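Local coordinates for protein putative cell surface hydrolase (PDB 3LP5) that is probably a cell-surface hydrolase of the alpha/beta-hydrolase fold, whose substrate is not established, at residues Q80-W83 and L84-F88; V188-G191 and K192-F195. All coordinates share one frame; numbering follows the deposited sequence.

Contact 1 (Q80-W83 and L84-F88); sequences QAVW and LNTAF
T86 doubles back on V82, one helical turn earlier, and bonds its carbonyl twice. The backbone N of T86 lies 2.8 Å from V82 O, and its hydroxyl OG1 lies 3.0 Å from the same oxygen, coming from above the carbonyl plane, 38° out of it. This is the familiar threonine side chain-to-backbone bond inside a helix; chi1 of -58° puts OG1 beside the backbone N, facing back toward V82 O. A valine here would probably lose the hydroxyl bond, leaving of these two donors only the T86 amide on V82 O.

The other bonds are plain i to i+4 helix pairs: L84 N to Q80 O at 2.8 Å, N85 N to A81 O at 3.1 Å and A87 N to W83 O at 2.8 Å. Side chain to side chain the two halves barely meet, the nearest pair being V82 CG1 and T86 OG1 at 4.3 Å; the large side chains, W83, L84 and F88, are buried in the surrounding core instead.

Their partners place helix 74-92 against the sheet, beside helix 107-118. Q80, A81, L84 and N85 lean on helix 107-118, N85 ND2 bonds E122, and W83, L84 and A87 rest on strands 37-42 and 62-67.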
loop_
_atom_site.group_PDB
_atom_site.type_symbol
_atom_site.label_atom_id
_atom_site.label_comp_id
_atom_site.label_asym_id
_atom_site.label_seq_id
_atom_site.Cartn_x
_atom_site.Cartn_y
_atom_site.Cartn_z
ATOM N N GLN A 80 -7.344 5.483 -11.131
ATOM C CA GLN A 80 -7.137 4.267 -10.322
ATOM C C GLN A 80 -7.750 4.390 -8.939
ATOM O O GLN A 80 -8.209 3.401 -8.369
ATOM C CB GLN A 80 -5.644 3.867 -10.266
ATOM C CG GLN A 80 -5.108 3.491 -11.701
ATOM C CD GLN A 80 -3.608 3.916 -11.916
ATOM O OE1 GLN A 80 -2.994 4.515 -11.043
ATOM N NE2 GLN A 80 -3.033 3.560 -13.065
ATOM N N ALA A 81 -7.791 5.606 -8.414
ATOM C CA ALA A 81 -8.458 5.825 -7.115
ATOM C C ALA A 81 -9.958 5.642 -7.205
ATOM O O ALA A 81 -10.526 5.077 -6.316
ATOM C CB ALA A 81 -8.098 7.181 -6.534
ATOM N N VAL A 82 -10.565 6.031 -8.335
ATOM C CA VAL A 82 -11.962 5.738 -8.607
ATOM C C VAL A 82 -12.184 4.282 -8.835
ATOM O O VAL A 82 -13.131 3.731 -8.310
ATOM C CB VAL A 82 -12.437 6.498 -9.809
ATOM C CG1 VAL A 82 -13.887 6.113 -10.164
ATOM C CG2 VAL A 82 -12.283 8.045 -9.561
ATOM N N TRP A 83 -11.355 3.631 -9.658
ATOM C CA TRP A 83 -11.458 2.187 -9.805
ATOM C C TRP A 83 -11.295 1.416 -8.477
ATOM O O TRP A 83 -11.984 0.391 -8.222
ATOM C CB TRP A 83 -10.424 1.692 -10.856
ATOM C CG TRP A 83 -10.753 2.179 -12.282
ATOM C CD1 TRP A 83 -11.980 2.314 -12.832
ATOM C CD2 TRP A 83 -9.799 2.512 -13.316
ATOM N NE1 TRP A 83 -11.868 2.799 -14.153
ATOM C CE2 TRP A 83 -10.535 2.908 -14.467
ATOM C CE3 TRP A 83 -8.381 2.495 -13.386
ATOM C CZ2 TRP A 83 -9.894 3.337 -15.656
ATOM C CZ3 TRP A 83 -7.749 2.955 -14.560
ATOM C CH2 TRP A 83 -8.495 3.326 -15.687
ATOM N N LEU A 84 -10.374 1.872 -7.626
ATOM C CA LEU A 84 -10.194 1.234 -6.296
ATOM C C LEU A 84 -11.475 1.311 -5.479
ATOM O O LEU A 84 -11.911 0.341 -4.822
ATOM C CB LEU A 84 -9.065 1.929 -5.502
ATOM C CG LEU A 84 -8.797 1.347 -4.067
ATOM C CD1 LEU A 84 -8.692 -0.204 -4.029
ATOM C CD2 LEU A 84 -7.505 1.918 -3.497
ATOM N N ASN A 85 -12.090 2.484 -5.491
ATOM C CA ASN A 85 -13.368 2.684 -4.818
ATOM C C ASN A 85 -14.445 1.798 -5.470
ATOM O O ASN A 85 -15.265 1.172 -4.755
ATOM C CB ASN A 85 -13.734 4.155 -4.964
ATOM C CG ASN A 85 -14.895 4.569 -4.079
ATOM O OD1 ASN A 85 -15.241 3.902 -3.091
ATOM N ND2 ASN A 85 -15.523 5.657 -4.454
ATOM N N THR A 86 -14.423 1.686 -6.812
ATOM C CA THR A 86 -15.351 0.748 -7.453
ATOM C C THR A 86 -15.155 -0.679 -6.948
ATOM O O THR A 86 -16.096 -1.355 -6.701
ATOM C CB THR A 86 -15.185 0.778 -9.004
ATOM O OG1 THR A 86 -15.422 2.118 -9.421
ATOM C CG2 THR A 86 -16.192 -0.159 -9.727
ATOM N N ALA A 87 -13.908 -1.140 -6.810
ATOM C CA ALA A 87 -13.666 -2.487 -6.421
ATOM C C ALA A 87 -13.995 -2.620 -4.923
ATOM O O ALA A 87 -14.599 -3.580 -4.483
ATOM C CB ALA A 87 -12.175 -2.884 -6.708
ATOM N N PHE A 88 -13.633 -1.618 -4.151
ATOM C CA PHE A 88 -13.866 -1.670 -2.719
ATOM C C PHE A 88 -15.364 -1.781 -2.482
ATOM O O PHE A 88 -15.818 -2.584 -1.691
ATOM C CB PHE A 88 -13.297 -0.397 -2.066
ATOM C CG PHE A 88 -13.332 -0.415 -0.583
ATOM C CD1 PHE A 88 -12.339 -1.104 0.131
ATOM C CD2 PHE A 88 -14.323 0.265 0.102
ATOM C CE1 PHE A 88 -12.317 -1.110 1.541
ATOM C CE2 PHE A 88 -14.350 0.240 1.517
ATOM C CZ PHE A 88 -13.323 -0.453 2.242
#

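Contact 2 (V188-G191 and K192-F195); sequences VNYG and KYIF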
loop_
_atom_site.group_PDB
_atom_site.type_symbol
_atom_site.label_atom_id
_atom_site.label_comp_id
_atom_site.label_asym_id
_atom_site.label_seq_id
_atom_site.Cartn_x
_atom_site.Cartn_y
_atom_site.Cartn_z
ATOM N N VAL A 188 9.566 10.117 -2.228
ATOM C CA VAL A 188 8.949 9.229 -1.209
ATOM C C VAL A 188 8.831 9.967 0.117
ATOM O O VAL A 188 7.851 9.814 0.810
ATOM C CB VAL A 188 9.777 7.963 -1.023
ATOM C CG1 VAL A 188 9.115 6.991 0.014
ATOM C CG2 VAL A 188 9.893 7.261 -2.362
ATOM N N ASN A 189 9.829 10.791 0.434
ATOM C CA ASN A 189 9.866 11.503 1.696
ATOM C C ASN A 189 8.743 12.559 1.860
ATOM O O ASN A 189 8.445 12.935 2.972
ATOM C CB ASN A 189 11.231 12.175 1.859
ATOM C CG ASN A 189 11.491 12.602 3.293
ATOM O OD1 ASN A 189 11.291 11.830 4.242
ATOM N ND2 ASN A 189 11.905 13.840 3.466
ATOM N N TYR A 190 8.110 12.996 0.772
ATOM C CA TYR A 190 6.977 13.941 0.882
ATOM C C TYR A 190 5.751 13.302 1.587
ATOM O O TYR A 190 4.831 13.983 2.044
ATOM C CB TYR A 190 6.577 14.477 -0.505
ATOM C CG TYR A 190 7.391 15.648 -1.006
ATOM C CD1 TYR A 190 8.763 15.544 -1.166
ATOM C CD2 TYR A 190 6.749 16.835 -1.463
ATOM C CE1 TYR A 190 9.510 16.649 -1.678
ATOM C CE2 TYR A 190 7.467 17.902 -1.981
ATOM C CZ TYR A 190 8.845 17.805 -2.087
ATOM O OH TYR A 190 9.553 18.864 -2.650
ATOM N N GLY A 191 5.781 11.983 1.700
ATOM C CA GLY A 191 4.781 11.203 2.500
ATOM C C GLY A 191 4.547 11.823 3.885
ATOM O O GLY A 191 3.377 11.943 4.323
ATOM N N LYS A 192 5.617 12.238 4.567
ATOM C CA LYS A 192 5.476 12.745 5.930
ATOM C C LYS A 192 4.646 14.034 6.001
ATOM O O LYS A 192 3.964 14.281 7.003
ATOM C CB LYS A 192 6.831 12.956 6.560
ATOM C CG LYS A 192 7.491 14.200 6.014
ATOM C CD LYS A 192 9.035 14.360 6.293
ATOM C CE LYS A 192 9.488 13.753 7.576
ATOM N NZ LYS A 192 10.810 14.403 8.024
ATOM N N TYR A 193 4.649 14.858 4.942
ATOM C CA TYR A 193 3.801 16.070 4.926
ATOM C C TYR A 193 2.311 15.780 4.831
ATOM O O TYR A 193 1.488 16.570 5.308
ATOM C CB TYR A 193 4.198 17.046 3.773
ATOM C CG TYR A 193 5.670 17.330 3.728
ATOM C CD1 TYR A 193 6.330 17.830 4.847
ATOM C CD2 TYR A 193 6.411 17.049 2.582
ATOM C CE1 TYR A 193 7.689 18.059 4.829
ATOM C CE2 TYR A 193 7.770 17.301 2.543
ATOM C CZ TYR A 193 8.401 17.797 3.677
ATOM O OH TYR A 193 9.761 18.030 3.669
ATOM N N ILE A 194 1.973 14.675 4.216
ATOM C CA ILE A 194 0.602 14.210 4.118
ATOM C C ILE A 194 0.163 13.613 5.463
ATOM O O ILE A 194 -0.880 13.959 6.010
ATOM C CB ILE A 194 0.473 13.206 2.991
ATOM C CG1 ILE A 194 0.604 13.944 1.648
ATOM C CG2 ILE A 194 -0.967 12.589 2.955
ATOM C CD1 ILE A 194 1.247 13.095 0.551
ATOM N N PHE A 195 0.989 12.772 6.046
ATOM C CA PHE A 195 0.533 11.922 7.151
ATOM C C PHE A 195 0.760 12.483 8.555
ATOM O O PHE A 195 -0.106 12.281 9.388
ATOM C CB PHE A 195 1.129 10.528 7.026
ATOM C CG PHE A 195 0.596 9.775 5.833
ATOM C CD1 PHE A 195 -0.743 9.415 5.769
ATOM C CD2 PHE A 195 1.418 9.445 4.778
ATOM C CE1 PHE A 195 -1.248 8.710 4.661
ATOM C CE2 PHE A 195 0.917 8.738 3.675
ATOM C CZ PHE A 195 -0.423 8.373 3.638
#
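Y193 drives the edge of its ring into the face of Y190, a T-shaped pair with centroids 5.4 Å apart and planes at 87°. The atom that leads is CE2, 3.9 Å from Y190 CG and displaced toward the rim of that ring rather than over its middle. The three-residue spacing brings the two residues together, and Y193, with CG beside its backbone N (chi1 -50°), swings its ring back toward Y190. Y193 CD2 also passes 3.5 Å from Y190 O, so the ring lies across the backbone as well as against its neighbour.

The tight side is the buried one, formed by Y190, G191 and F195. The backbone is gathered on G191: its carbonyl O takes F195 N at 3.1 Å, with the donor nearly in line with the C=O bond, and a weak bond from I194 N. F195 CD2 also comes within 3.2 Å of G191 O. Ahead of it, the type I turn V188-G191 leads into the helix through weak bonds from K192 N to N189 O and from Y193 N to Y190 O.

The open side belongs to K192, partly exposed, and to the outer part of Y193, the one exposed residue here. Only the start of the K192 chain lies close, with CG 3.4 Å from N189 O and over one face of the Y193 ring.

Helix 191-195 is packed against three elements: Y193 and I194 meet helix 150-157, where F152 packs edge-to-face with Y190; I194 and F195 touch helix 107-118; and K192, with N189 just ahead of the helix, touches E204 of strand 201-206.

Contacts 1 and 2 do not touch: their centres lie about 22 Å apart and their nearest atoms about 12 Å. Helix 107-118 joins them indirectly, since both pack on it, contact 1 through I111, L114 and F115, and contact 2 through T113 and E117. The same helix follows strand 99-105 through a GxSxG sequence, G104, S106 and G108, consistent with a nucleophile elbow, although its role here is unconfirmed; the side chain of Q80 in contact 1 lies near it without touching. A bound sodium ion is about 4 Å from the side chain of W83, also in contact 1.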